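Local coordinates for ankyrin repeat family protein (PDB 3HRA) that is of unknown function but, as an ankyrin repeat protein, probably serves as a scaffold for binding other proteins, at residues N66-N69 with S70-S74. Numbering follows the deposited sequence.
Sequences NLQN and SISDS
N66 meets S74 at the base of an ankyrin finger, where S74 leads into helix 75-81: CB of S74 packs 3.5 Å from the carbonyl carbon of N66, and a single water links N66 OD1 to S74 OG. The same N66 OD1 also accepts from the backbone of D98, while S74 OG serves as N-cap for the following helix by taking the N-H of L77, a position it reaches with OG tucked between its backbone N and carbonyl carbon. L67 contributes its backbone, its carbonyl O receiving a CA-H...O contact from S74 CA at 3.5 Å. At Q68 the pattern is reversed, with CA directed at D73 O, and the aliphatic part of the side chain lies alongside the opposing arm, CG 3.6 Å from S72 O. N69 ties the hairpin together. Its N-H points almost straight at D73 O (2.8 Å, 170°), and its O accepts from S72 N across the type I turn that runs from N69 to S72. With chi1 at 67° the amide is swung in over the bend, where OD1 takes two more backbone bonds, from I71 N at 3.0 Å and from D73 N at 3.1 Å. The two donors approach from opposite faces of the amide plane, so this one oxygen satisfies one N-H within the turn (I71) and one just past it (D73). ND2 instead bonds to N40 OD1 of the preceding finger and, through a second water, reaches OD2 of D73, whose carboxylate lies beside the amide with the planes 45° apart. The finger lies in the loop between helices 52-60 and 75-81, and it sits between the neighbouring loops that carry N40 and K101, the latter donating through NZ to N66 O, with N69 resting against N44 and H48 of helix 42-49.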
loop_
_atom_site.group_PDB
_atom_site.type_symbol
_atom_site.label_atom_id
_atom_site.label_comp_id
_atom_site.label_asym_id
_atom_site.label_seq_id
_atom_site.Cartn_x
_atom_site.Cartn_y
_atom_site.Cartn_z
ATOM N N ASN A 66 -5.157 -8.113 -6.595
ATOM C CA ASN A 66 -4.911 -8.822 -5.337
ATOM C C ASN A 66 -4.008 -10.060 -5.472
ATOM O O ASN A 66 -3.822 -10.796 -4.514
ATOM C CB ASN A 66 -6.251 -9.224 -4.689
ATOM C CG ASN A 66 -7.124 -8.027 -4.392
ATOM O OD1 ASN A 66 -6.724 -7.144 -3.659
ATOM N ND2 ASN A 66 -8.331 -7.991 -4.974
ATOM N N LEU A 67 -3.446 -10.283 -6.650
ATOM C CA LEU A 67 -2.649 -11.493 -6.877
ATOM C C LEU A 67 -1.256 -11.273 -6.297
ATOM O O LEU A 67 -0.471 -10.491 -6.832
ATOM C CB LEU A 67 -2.583 -11.815 -8.378
ATOM C CG LEU A 67 -2.140 -13.244 -8.763
ATOM C CD1 LEU A 67 -2.424 -13.556 -10.226
ATOM C CD2 LEU A 67 -0.669 -13.508 -8.462
ATOM N N GLN A 68 -0.955 -11.976 -5.206
ATOM C CA GLN A 68 0.289 -11.760 -4.466
ATOM C C GLN A 68 1.497 -12.469 -5.068
ATOM O O GLN A 68 1.409 -13.627 -5.502
ATOM C CB GLN A 68 0.132 -12.201 -3.007
ATOM C CG GLN A 68 -0.873 -11.396 -2.241
ATOM C CD GLN A 68 -1.231 -12.022 -0.906
ATOM O OE1 GLN A 68 -0.833 -11.529 0.154
ATOM N NE2 GLN A 68 -1.977 -13.108 -0.950
ATOM N N ASN A 69 2.637 -11.777 -5.069
ATOM C CA ASN A 69 3.877 -12.413 -5.493
ATOM C C ASN A 69 4.521 -13.238 -4.380
ATOM O O ASN A 69 3.929 -13.440 -3.325
ATOM C CB ASN A 69 4.860 -11.394 -6.069
ATOM C CG ASN A 69 5.377 -10.413 -5.033
ATOM O OD1 ASN A 69 5.277 -10.637 -3.831
ATOM N ND2 ASN A 69 5.948 -9.316 -5.504
ATOM N N SER A 70 5.742 -13.698 -4.617
ATOM C CA SER A 70 6.417 -14.604 -3.690
ATOM C C SER A 70 6.779 -14.001 -2.339
ATOM O O SER A 70 7.111 -14.734 -1.409
ATOM C CB SER A 70 7.654 -15.211 -4.341
ATOM O OG SER A 70 7.260 -16.095 -5.374
ATOM N N ILE A 71 6.732 -12.678 -2.210
ATOM C CA ILE A 71 6.885 -12.084 -0.882
ATOM C C ILE A 71 5.586 -11.487 -0.333
ATOM O O ILE A 71 5.606 -10.611 0.533
ATOM C CB ILE A 71 8.065 -11.084 -0.785
ATOM C CG1 ILE A 71 7.790 -9.800 -1.573
ATOM C CG2 ILE A 71 9.378 -11.756 -1.216
ATOM C CD1 ILE A 71 8.851 -8.746 -1.345
ATOM N N SER A 72 4.460 -11.994 -0.828
ATOM C CA SER A 72 3.129 -11.600 -0.352
ATOM C C SER A 72 2.641 -10.223 -0.786
ATOM O O SER A 72 1.627 -9.747 -0.282
ATOM C CB SER A 72 3.034 -11.718 1.173
ATOM O OG SER A 72 2.894 -13.071 1.540
ATOM N N ASP A 73 3.347 -9.576 -1.708
ATOM C CA ASP A 73 2.911 -8.283 -2.248
ATOM C C ASP A 73 2.009 -8.470 -3.466
ATOM O O ASP A 73 2.434 -8.999 -4.496
ATOM C CB ASP A 73 4.109 -7.436 -2.684
ATOM C CG ASP A 73 4.809 -6.746 -1.516
ATOM O OD1 ASP A 73 4.187 -6.586 -0.441
ATOM O OD2 ASP A 73 5.979 -6.342 -1.691
ATOM N N SER A 74 0.763 -8.041 -3.349
ATOM C CA SER A 74 -0.080 -7.906 -4.523
ATOM C C SER A 74 0.164 -6.507 -5.087
ATOM O O SER A 74 0.786 -5.661 -4.415
ATOM C CB SER A 74 -1.538 -8.042 -4.117
ATOM O OG SER A 74 -1.884 -6.991 -3.227
HETATM O O HOH W 1 -4.366 -7.279 -2.063
HETATM O O HOH W 2 7.393 -7.003 -4.093
#